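Local coordinates for protein truncated hemoglobin 4 (Chlamydomonas reinhardtii, PDB 6BME) that binds heme b in a 2-on-2 globin fold with both axial sites of the iron filled by the protein, and probably binds oxygen, at residues Thr58-His61 with Gly62-Val66; Met67-Ala70 with His71-Ile74. All coordinates share one frame; numbering follows the deposited sequence.

Interaction 1 of 2, residues Thr58-His61 with Gly62-Val66. With HEM (protoporphyrin IX containing Fe), chain C; SO4 (sulfate ion), chain D.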
ATOM      1  N   THR A  58       7.447  -9.218  -9.386  1.00 30.64           N
ATOM      2  CA  THR A  58       7.592 -10.589  -9.863  1.00 36.94           C
ATOM      3  C   THR A  58       7.674 -11.632  -8.754  1.00 35.11           C
ATOM      4  O   THR A  58       7.264 -12.774  -8.978  1.00 36.39           O
ATOM      5  CB  THR A  58       8.832 -10.721 -10.767  1.00 39.25           C
ATOM      6  OG1 THR A  58      10.009 -10.358 -10.037  1.00 41.82           O
ATOM      7  CG2 THR A  58       8.701  -9.810 -11.970  1.00 40.31           C
ATOM      8  N   HIS A  59       8.165 -11.280  -7.566  1.00 27.28           N
ATOM      9  CA  HIS A  59       8.337 -12.250  -6.490  1.00 31.37           C
ATOM     10  C   HIS A  59       7.546 -11.870  -5.245  1.00 25.08           C
ATOM     11  O   HIS A  59       7.978 -12.127  -4.120  1.00 19.29           O
ATOM     12  CB  HIS A  59       9.815 -12.416  -6.154  1.00 31.44           C
ATOM     13  CG  HIS A  59      10.646 -12.828  -7.327  1.00 39.71           C
ATOM     14  ND1 HIS A  59      11.363 -11.925  -8.083  1.00 43.74           N
ATOM     15  CD2 HIS A  59      10.853 -14.042  -7.889  1.00 41.30           C
ATOM     16  CE1 HIS A  59      11.991 -12.569  -9.051  1.00 43.62           C
ATOM     17  NE2 HIS A  59      11.697 -13.854  -8.957  1.00 44.06           N
ATOM     18  N   TYR A  60       6.381 -11.261  -5.430  1.00 21.30           N
ATOM     19  CA  TYR A  60       5.599 -10.750  -4.315  1.00 18.29           C
ATOM     20  C   TYR A  60       4.161 -11.214  -4.475  1.00 18.31           C
ATOM     21  O   TYR A  60       3.489 -10.831  -5.438  1.00 21.34           O
ATOM     22  CB  TYR A  60       5.680  -9.224  -4.260  1.00 17.46           C
ATOM     23  CG  TYR A  60       5.211  -8.653  -2.957  1.00 14.77           C
ATOM     24  CD1 TYR A  60       5.888  -8.924  -1.777  1.00 15.54           C
ATOM     25  CD2 TYR A  60       4.095  -7.842  -2.902  1.00 15.82           C
ATOM     26  CE1 TYR A  60       5.474  -8.401  -0.594  1.00 14.16           C
ATOM     27  CE2 TYR A  60       3.676  -7.305  -1.727  1.00 13.20           C
ATOM     28  CZ  TYR A  60       4.359  -7.590  -0.574  1.00 16.61           C
ATOM     29  OH  TYR A  60       3.918  -7.064   0.600  1.00 18.08           O
ATOM     30  N   HIS A  61       3.694 -12.046  -3.547  1.00 15.13           N
ATOM     31  CA  HIS A  61       2.376 -12.650  -3.649  1.00 15.35           C
ATOM     32  C   HIS A  61       1.662 -12.537  -2.308  1.00 14.21           C
ATOM     33  O   HIS A  61       2.221 -12.047  -1.323  1.00 13.94           O
ATOM     34  CB  HIS A  61       2.483 -14.110  -4.104  1.00 23.73           C
ATOM     35  CG  HIS A  61       3.297 -14.288  -5.346  1.00 23.22           C
ATOM     36  ND1 HIS A  61       2.863 -13.870  -6.587  1.00 28.71           N
ATOM     37  CD2 HIS A  61       4.525 -14.824  -5.538  1.00 25.51           C
ATOM     38  CE1 HIS A  61       3.785 -14.150  -7.493  1.00 30.87           C
ATOM     39  NE2 HIS A  61       4.804 -14.728  -6.882  1.00 32.59           N
ATOM     40  N   GLY A  62       0.406 -12.993  -2.277  1.00 16.73           N
ATOM     41  CA  GLY A  62      -0.399 -12.849  -1.071  1.00 13.49           C
ATOM     42  C   GLY A  62       0.279 -13.407   0.165  1.00 13.17           C
ATOM     43  O   GLY A  62       0.234 -12.803   1.237  1.00 13.40           O
ATOM     44  N   LYS A  63       0.946 -14.552   0.029  1.00 14.17           N
ATOM     45  CA  LYS A  63       1.618 -15.124   1.191  1.00 17.12           C
ATOM     46  C   LYS A  63       2.729 -14.209   1.702  1.00 13.24           C
ATOM     47  O   LYS A  63       2.945 -14.114   2.916  1.00 15.35           O
ATOM     48  CB  LYS A  63       2.148 -16.523   0.853  1.00 19.55           C
ATOM     49  CG  LYS A  63       3.129 -16.582  -0.309  1.00 22.57           C
ATOM     50  CD  LYS A  63       3.271 -18.013  -0.840  1.00 29.55           C
ATOM     51  CE  LYS A  63       4.297 -18.093  -1.958  1.00 34.72           C
ATOM     52  NZ  LYS A  63       4.601 -19.503  -2.328  1.00 38.80           N
ATOM     53  N   ASP A  64       3.418 -13.500   0.803  1.00 14.43           N
ATOM     54  CA  ASP A  64       4.432 -12.545   1.240  1.00 14.10           C
ATOM     55  C   ASP A  64       3.796 -11.353   1.946  1.00 13.34           C
ATOM     56  O   ASP A  64       4.347 -10.836   2.928  1.00 12.72           O
ATOM     57  CB  ASP A  64       5.276 -12.092   0.046  1.00 13.36           C
ATOM     58  CG  ASP A  64       5.857 -13.261  -0.725  1.00 18.98           C
ATOM     59  OD1 ASP A  64       6.734 -13.961  -0.184  1.00 18.92           O
ATOM     60  OD2 ASP A  64       5.423 -13.495  -1.869  1.00 19.45           O
ATOM     61  N   ILE A  65       2.631 -10.907   1.470  1.00 11.18           N
ATOM     62  CA  ILE A  65       1.929  -9.828   2.158  1.00 15.17           C
ATOM     63  C   ILE A  65       1.568 -10.253   3.577  1.00 12.38           C
ATOM     64  O   ILE A  65       1.728  -9.480   4.530  1.00 11.40           O
ATOM     65  CB  ILE A  65       0.682  -9.401   1.366  1.00 13.12           C
ATOM     66  CG1 ILE A  65       1.098  -8.812   0.012  1.00 13.76           C
ATOM     67  CG2 ILE A  65      -0.136  -8.398   2.184  1.00 13.34           C
ATOM     68  CD1 ILE A  65      -0.026  -8.677  -0.970  1.00 12.79           C
ATOM     69  N   VAL A  66       1.089 -11.491   3.744  1.00 10.28           N
ATOM     70  CA  VAL A  66       0.733 -11.953   5.085  1.00 11.71           C
ATOM     71  C   VAL A  66       1.972 -12.028   5.969  1.00 10.01           C
ATOM     72  O   VAL A  66       1.981 -11.517   7.095  1.00 14.13           O
ATOM     73  CB  VAL A  66       0.010 -13.306   5.033  1.00 13.15           C
ATOM     74  CG1 VAL A  66      -0.335 -13.723   6.447  1.00 13.90           C
ATOM     75  CG2 VAL A  66      -1.257 -13.204   4.196  1.00 11.64           C
TER
HETATM   76  CHA HEM C 201       5.783  -3.557   5.164  1.00 13.75           C
HETATM   77  CHB HEM C 201       3.256  -3.714   1.048  1.00 10.50           C
HETATM   78  CHC HEM C 201      -0.752  -2.858   3.626  1.00  8.07           C
HETATM   79  CHD HEM C 201       2.059  -1.111   7.138  1.00 10.94           C
HETATM   80  C1A HEM C 201       5.502  -3.725   3.826  1.00 13.77           C
HETATM   81  C2A HEM C 201       6.413  -4.079   2.745  1.00 13.84           C
HETATM   82  C3A HEM C 201       5.683  -4.105   1.613  1.00 13.10           C
HETATM   83  C4A HEM C 201       4.312  -3.778   1.929  1.00  8.62           C
HETATM   84  CMA HEM C 201       6.150  -4.436   0.181  1.00 11.28           C
HETATM   85  CAA HEM C 201       7.939  -4.384   2.864  1.00 22.40           C
HETATM   86  CBA HEM C 201       8.722  -3.189   3.410  1.00 34.87           C
HETATM   87  CGA HEM C 201      10.224  -3.387   3.328  1.00 39.48           C
HETATM   88  O1A HEM C 201      10.763  -4.344   3.969  1.00 34.09           O
HETATM   89  O2A HEM C 201      10.880  -2.557   2.632  1.00 31.63           O
HETATM   90  C1B HEM C 201       1.926  -3.630   1.410  1.00  9.27           C
HETATM   91  C2B HEM C 201       0.779  -3.992   0.602  1.00 10.14           C
HETATM   92  C3B HEM C 201      -0.319  -3.761   1.337  1.00 10.74           C
HETATM   93  C4B HEM C 201       0.097  -3.221   2.608  1.00 11.13           C
HETATM   94  CMB HEM C 201       0.831  -4.575  -0.829  1.00 10.96           C
HETATM   95  CAB HEM C 201      -1.812  -3.951   0.975  1.00 13.05           C
HETATM   96  CBB HEM C 201      -2.278  -3.975  -0.273  1.00 15.27           C
HETATM   97  C1C HEM C 201      -0.343  -2.219   4.767  1.00  8.36           C
HETATM   98  C2C HEM C 201      -1.197  -1.560   5.710  1.00  8.65           C
HETATM   99  C3C HEM C 201      -0.441  -1.046   6.677  1.00  7.07           C
HETATM  100  C4C HEM C 201       0.940  -1.392   6.385  1.00  6.96           C
HETATM  101  CMC HEM C 201      -2.731  -1.451   5.571  1.00 13.02           C
HETATM  102  CAC HEM C 201      -0.983  -0.241   7.873  1.00  9.16           C
HETATM  103  CBC HEM C 201      -0.289   0.785   8.375  1.00 16.34           C
HETATM  104  C1D HEM C 201       3.301  -1.694   6.948  1.00 12.66           C
HETATM  105  C2D HEM C 201       4.425  -1.638   7.860  1.00  8.10           C
HETATM  106  C3D HEM C 201       5.441  -2.302   7.310  1.00 10.24           C
HETATM  107  C4D HEM C 201       5.006  -2.812   6.032  1.00 11.18           C
HETATM  108  CMD HEM C 201       4.419  -0.903   9.211  1.00  9.11           C
HETATM  109  CAD HEM C 201       6.877  -2.502   7.878  1.00 14.46           C
HETATM  110  CBD HEM C 201       6.885  -3.612   8.920  1.00 22.24           C
HETATM  111  CGD HEM C 201       8.292  -3.706   9.465  1.00 23.50           C
HETATM  112  O1D HEM C 201       9.257  -3.578   8.668  1.00 22.50           O
HETATM  113  O2D HEM C 201       8.443  -3.926  10.687  1.00 27.71           O
HETATM  114  NA  HEM C 201       4.251  -3.538   3.284  1.00 10.63           N
HETATM  115  NB  HEM C 201       1.473  -3.165   2.636  1.00  8.14           N
HETATM  116  NC  HEM C 201       0.949  -2.107   5.216  1.00  9.76           N
HETATM  117  ND  HEM C 201       3.687  -2.434   5.840  1.00  7.35           N
HETATM  118 FE   HEM C 201       2.584  -2.788   4.242  1.00  7.94          FE
HETATM  119  S   SO4 D 202       9.704  -7.698  -6.923  1.00 26.82           S
HETATM  120  O1  SO4 D 202       9.364  -7.476  -8.317  1.00 24.63           O
HETATM  121  O2  SO4 D 202      11.111  -8.105  -6.823  1.00 30.21           O
HETATM  122  O3  SO4 D 202       8.889  -8.789  -6.379  1.00 25.17           O
HETATM  123  O4  SO4 D 202       9.483  -6.459  -6.174  1.00 27.62           O
HETATM  124  O   HOH W   1       4.910  -7.821   2.778  1.00 17.65           O

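Interaction 2 of 2, residues Met67-Ala70 with His71-Ile74. With HEM (protoporphyrin IX containing Fe), chain C.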
ATOM      1  N   MET A  67       3.045 -12.645   5.468  1.00 10.75           N
ATOM      2  CA  MET A  67       4.242 -12.796   6.293  1.00 15.45           C
ATOM      3  C   MET A  67       4.835 -11.443   6.668  1.00 11.97           C
ATOM      4  O   MET A  67       5.429 -11.301   7.741  1.00 14.42           O
ATOM      5  CB  MET A  67       5.281 -13.658   5.575  1.00 12.51           C
ATOM      6  CG  MET A  67       4.901 -15.141   5.496  1.00 15.39           C
ATOM      7  SD  MET A  67       6.121 -16.220   4.718  1.00 24.22           S
ATOM      8  CE  MET A  67       6.172 -15.514   3.089  1.00 14.65           C
ATOM      9  N   GLY A  68       4.690 -10.439   5.803  1.00 11.19           N
ATOM     10  CA  GLY A  68       5.213  -9.115   6.117  1.00 13.58           C
ATOM     11  C   GLY A  68       4.379  -8.311   7.104  1.00 12.17           C
ATOM     12  O   GLY A  68       4.908  -7.388   7.739  1.00 10.71           O
ATOM     13  N   HIS A  69       3.091  -8.638   7.252  1.00  8.42           N
ATOM     14  CA  HIS A  69       2.181  -7.843   8.075  1.00 10.12           C
ATOM     15  C   HIS A  69       1.563  -8.599   9.238  1.00  7.80           C
ATOM     16  O   HIS A  69       0.875  -7.970  10.054  1.00  7.61           O
ATOM     17  CB  HIS A  69       1.049  -7.257   7.209  1.00  7.53           C
ATOM     18  CG  HIS A  69       1.549  -6.344   6.134  1.00  8.44           C
ATOM     19  ND1 HIS A  69       2.034  -6.813   4.934  1.00  9.85           N
ATOM     20  CD2 HIS A  69       1.675  -4.996   6.091  1.00  9.61           C
ATOM     21  CE1 HIS A  69       2.434  -5.792   4.194  1.00  9.07           C
ATOM     22  NE2 HIS A  69       2.227  -4.680   4.875  1.00 11.06           N
ATOM     23  N   ALA A  70       1.799  -9.909   9.348  1.00  8.97           N
ATOM     24  CA  ALA A  70       1.107 -10.715  10.356  1.00 13.24           C
ATOM     25  C   ALA A  70       1.377 -10.200  11.762  1.00  9.24           C
ATOM     26  O   ALA A  70       0.466 -10.154  12.598  1.00  9.87           O
ATOM     27  CB  ALA A  70       1.518 -12.179  10.232  1.00 13.71           C
ATOM     28  N   HIS A  71       2.607  -9.757  12.031  1.00  8.51           N
ATOM     29  CA  HIS A  71       2.920  -9.258  13.367  1.00  9.85           C
ATOM     30  C   HIS A  71       2.113  -8.009  13.719  1.00  9.19           C
ATOM     31  O   HIS A  71       1.789  -7.803  14.895  1.00 10.00           O
ATOM     32  CB  HIS A  71       4.423  -8.996  13.499  1.00  9.65           C
ATOM     33  CG  HIS A  71       4.908  -7.795  12.741  1.00 12.53           C
ATOM     34  ND1 HIS A  71       5.028  -7.779  11.367  1.00 13.46           N
ATOM     35  CD2 HIS A  71       5.323  -6.579  13.170  1.00 13.57           C
ATOM     36  CE1 HIS A  71       5.487  -6.600  10.982  1.00 14.55           C
ATOM     37  NE2 HIS A  71       5.681  -5.856  12.058  1.00 16.27           N
ATOM     38  N   LEU A  72       1.770  -7.174  12.728  1.00  7.51           N
ATOM     39  CA  LEU A  72       0.963  -5.987  13.008  1.00  8.18           C
ATOM     40  C   LEU A  72      -0.473  -6.362  13.346  1.00  7.11           C
ATOM     41  O   LEU A  72      -1.101  -5.743  14.216  1.00  7.44           O
ATOM     42  CB  LEU A  72       0.973  -5.035  11.809  1.00  7.78           C
ATOM     43  CG  LEU A  72       2.370  -4.589  11.357  1.00 11.34           C
ATOM     44  CD1 LEU A  72       2.315  -3.893  10.006  1.00 11.78           C
ATOM     45  CD2 LEU A  72       3.012  -3.690  12.396  1.00 15.19           C
ATOM     46  N   ILE A  73      -1.012  -7.365  12.652  1.00  9.16           N
ATOM     47  CA  ILE A  73      -2.373  -7.827  12.900  1.00  9.01           C
ATOM     48  C   ILE A  73      -2.456  -8.543  14.243  1.00 12.23           C
ATOM     49  O   ILE A  73      -3.453  -8.425  14.964  1.00  8.37           O
ATOM     50  CB  ILE A  73      -2.836  -8.742  11.745  1.00  9.37           C
ATOM     51  CG1 ILE A  73      -2.895  -7.961  10.428  1.00  9.73           C
ATOM     52  CG2 ILE A  73      -4.209  -9.369  12.038  1.00  8.19           C
ATOM     53  CD1 ILE A  73      -3.051  -8.857   9.199  1.00 10.19           C
ATOM     54  N   ILE A  74      -1.427  -9.310  14.586  1.00  7.92           N
ATOM     55  CA  ILE A  74      -1.468 -10.139  15.789  1.00  8.45           C
ATOM     56  C   ILE A  74      -1.067  -9.359  17.035  1.00  9.89           C
ATOM     57  O   ILE A  74      -1.653  -9.543  18.102  1.00 13.74           O
ATOM     58  CB  ILE A  74      -0.575 -11.378  15.591  1.00  8.99           C
ATOM     59  CG1 ILE A  74      -1.190 -12.292  14.537  1.00  9.24           C
ATOM     60  CG2 ILE A  74      -0.368 -12.102  16.917  1.00  9.66           C
ATOM     61  CD1 ILE A  74      -0.218 -13.340  13.984  1.00 10.73           C
TER
HETATM   62  CHA HEM C 201       5.783  -3.557   5.164  1.00 13.75           C
HETATM   63  CHB HEM C 201       3.256  -3.714   1.048  1.00 10.50           C
HETATM   64  CHC HEM C 201      -0.752  -2.858   3.626  1.00  8.07           C
HETATM   65  CHD HEM C 201       2.059  -1.111   7.138  1.00 10.94           C
HETATM   66  C1A HEM C 201       5.502  -3.725   3.826  1.00 13.77           C
HETATM   67  C2A HEM C 201       6.413  -4.079   2.745  1.00 13.84           C
HETATM   68  C3A HEM C 201       5.683  -4.105   1.613  1.00 13.10           C
HETATM   69  C4A HEM C 201       4.312  -3.778   1.929  1.00  8.62           C
HETATM   70  CMA HEM C 201       6.150  -4.436   0.181  1.00 11.28           C
HETATM   71  CAA HEM C 201       7.939  -4.384   2.864  1.00 22.40           C
HETATM   72  CBA HEM C 201       8.722  -3.189   3.410  1.00 34.87           C
HETATM   73  CGA HEM C 201      10.224  -3.387   3.328  1.00 39.48           C
HETATM   74  O1A HEM C 201      10.763  -4.344   3.969  1.00 34.09           O
HETATM   75  O2A HEM C 201      10.880  -2.557   2.632  1.00 31.63           O
HETATM   76  C1B HEM C 201       1.926  -3.630   1.410  1.00  9.27           C
HETATM   77  C2B HEM C 201       0.779  -3.992   0.602  1.00 10.14           C
HETATM   78  C3B HEM C 201      -0.319  -3.761   1.337  1.00 10.74           C
HETATM   79  C4B HEM C 201       0.097  -3.221   2.608  1.00 11.13           C
HETATM   80  CMB HEM C 201       0.831  -4.575  -0.829  1.00 10.96           C
HETATM   81  CAB HEM C 201      -1.812  -3.951   0.975  1.00 13.05           C
HETATM   82  CBB HEM C 201      -2.278  -3.975  -0.273  1.00 15.27           C
HETATM   83  C1C HEM C 201      -0.343  -2.219   4.767  1.00  8.36           C
HETATM   84  C2C HEM C 201      -1.197  -1.560   5.710  1.00  8.65           C
HETATM   85  C3C HEM C 201      -0.441  -1.046   6.677  1.00  7.07           C
HETATM   86  C4C HEM C 201       0.940  -1.392   6.385  1.00  6.96           C
HETATM   87  CMC HEM C 201      -2.731  -1.451   5.571  1.00 13.02           C
HETATM   88  CAC HEM C 201      -0.983  -0.241   7.873  1.00  9.16           C
HETATM   89  CBC HEM C 201      -0.289   0.785   8.375  1.00 16.34           C
HETATM   90  C1D HEM C 201       3.301  -1.694   6.948  1.00 12.66           C
HETATM   91  C2D HEM C 201       4.425  -1.638   7.860  1.00  8.10           C
HETATM   92  C3D HEM C 201       5.441  -2.302   7.310  1.00 10.24           C
HETATM   93  C4D HEM C 201       5.006  -2.812   6.032  1.00 11.18           C
HETATM   94  CMD HEM C 201       4.419  -0.903   9.211  1.00  9.11           C
HETATM   95  CAD HEM C 201       6.877  -2.502   7.878  1.00 14.46           C
HETATM   96  CBD HEM C 201       6.885  -3.612   8.920  1.00 22.24           C
HETATM   97  CGD HEM C 201       8.292  -3.706   9.465  1.00 23.50           C
HETATM   98  O1D HEM C 201       9.257  -3.578   8.668  1.00 22.50           O
HETATM   99  O2D HEM C 201       8.443  -3.926  10.687  1.00 27.71           O
HETATM  100  NA  HEM C 201       4.251  -3.538   3.284  1.00 10.63           N
HETATM  101  NB  HEM C 201       1.473  -3.165   2.636  1.00  8.14           N
HETATM  102  NC  HEM C 201       0.949  -2.107   5.216  1.00  9.76           N
HETATM  103  ND  HEM C 201       3.687  -2.434   5.840  1.00  7.35           N
HETATM  104 FE   HEM C 201       2.584  -2.788   4.242  1.00  7.94          FE
HETATM  105  O   HOH W   2       5.054 -10.507  10.340  1.00 11.64           O

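Interaction 1 of 2, residues Thr58-His61 with Gly62-Val66
The Tyr-60 ring meets Asp-64 and Ile-65 obliquely. Along one side its CD1 lies 3.7 Å from Asp-64 CB, while across the ring CE2 reaches Ile-65 CG1 at 3.5 Å, the two side chains crossing at about a right angle. At the ring edge, in plane, a water sits 2.5 Å from Tyr-60 OH and donates to Asp-64 O, bridging phenol and helix. Tyr-60 OH also comes within 3.4 Å of heme CHB. CG anti to the backbone N (chi1 -165°) carries the ring from the loop to the heme rim, where Tyr-60 is part of the pocket. The Asp-64 carboxylate is turned only 19° from the tyrosine plane. This is the start of helix 62-75, the proximal helix of the globin fold, with His-61 at its N-cap. Asp-64, three residues on, reaches back with OD2, whose anti lone pair accepts His-61 N at 2.8 Å. His-61 O in turn accepts Ile-65 N at 3.0 Å and, weakly, Asp-64 N. Upstream, a sulfate, probably from the crystallisation liquor, accepts Thr-58 N through O1 at 2.8 Å and His-59 N through O3 at 2.9 Å, and also bonds Arg-48.

Interaction 2 of 2, residues Met67-Ala70 with His71-Ile74
His-69 O accepts Ile-73 N at 3.3 Å, close to straight (157°), and more weakly Leu-72 N, while Ala-70 O takes Ile-74 N at 2.9 Å. The amides of His-71 and Leu-72 lack the usual bond to the preceding turn, and helix 62-75 kinks there, just past the iron ligand. His-69 NE2 binds the heme iron at 2.0 Å, and Lys-45 supplies the other axial ligand. Leu-72 CD1 lies beside the His-69 ring and packs 3.7 Å from heme CMD. The His-71 ring, with CG between the backbone N and the carbonyl carbon (chi1 72°), folds back over the turn before it. Gly-68 O lies in plane at its edge, 3.4 Å from His-71 CE1, and Leu-72 CG lies over one face. His-71 ND1 is hydrogen-bonded to a water 2.9 Å away, and this water donates to Met-67 O. On the heme side His-71 NE2 lies 3.6 Å from propionate atom O2D. Replacing His-71 by an alanine would probably leave this water without its ring partner and open a gap beside the heme propionate. Ile-74 CD1 lies loosely against Ala-70 CB at 4.3 Å. The His-69 ring is tied from behind by ND1, hydrogen-bonded to Ile-65 O, which helps to fix its rotation and is likely to polarise the imidazole, making NE2 a stronger donor to iron, as in other globins.

Overall arrangement
Interactions 1 and 2 follow one another along helix 62-75, their centres about 13 Å apart, and both reach the heme. Interaction 1 is the start of the helix: its outer part, at the exposed histidines, is polar capping and contact with a sulfate probably from the crystallisation liquor, while its inner part is the buried pair Tyr-60 and Ile-65. In interaction 2, further along, His-69, Leu-72 and Ile-73 are buried while Ala-70, His-71 and Ile-74 are partly exposed, and the chemistry turns to metal coordination and apolar packing beside a kinked backbone. The two are joined directly: Tyr-60 OH packs 4.1 Å from His-69 CE1, and Ile-65 gives the carbonyl that orients the iron ligand of interaction 2.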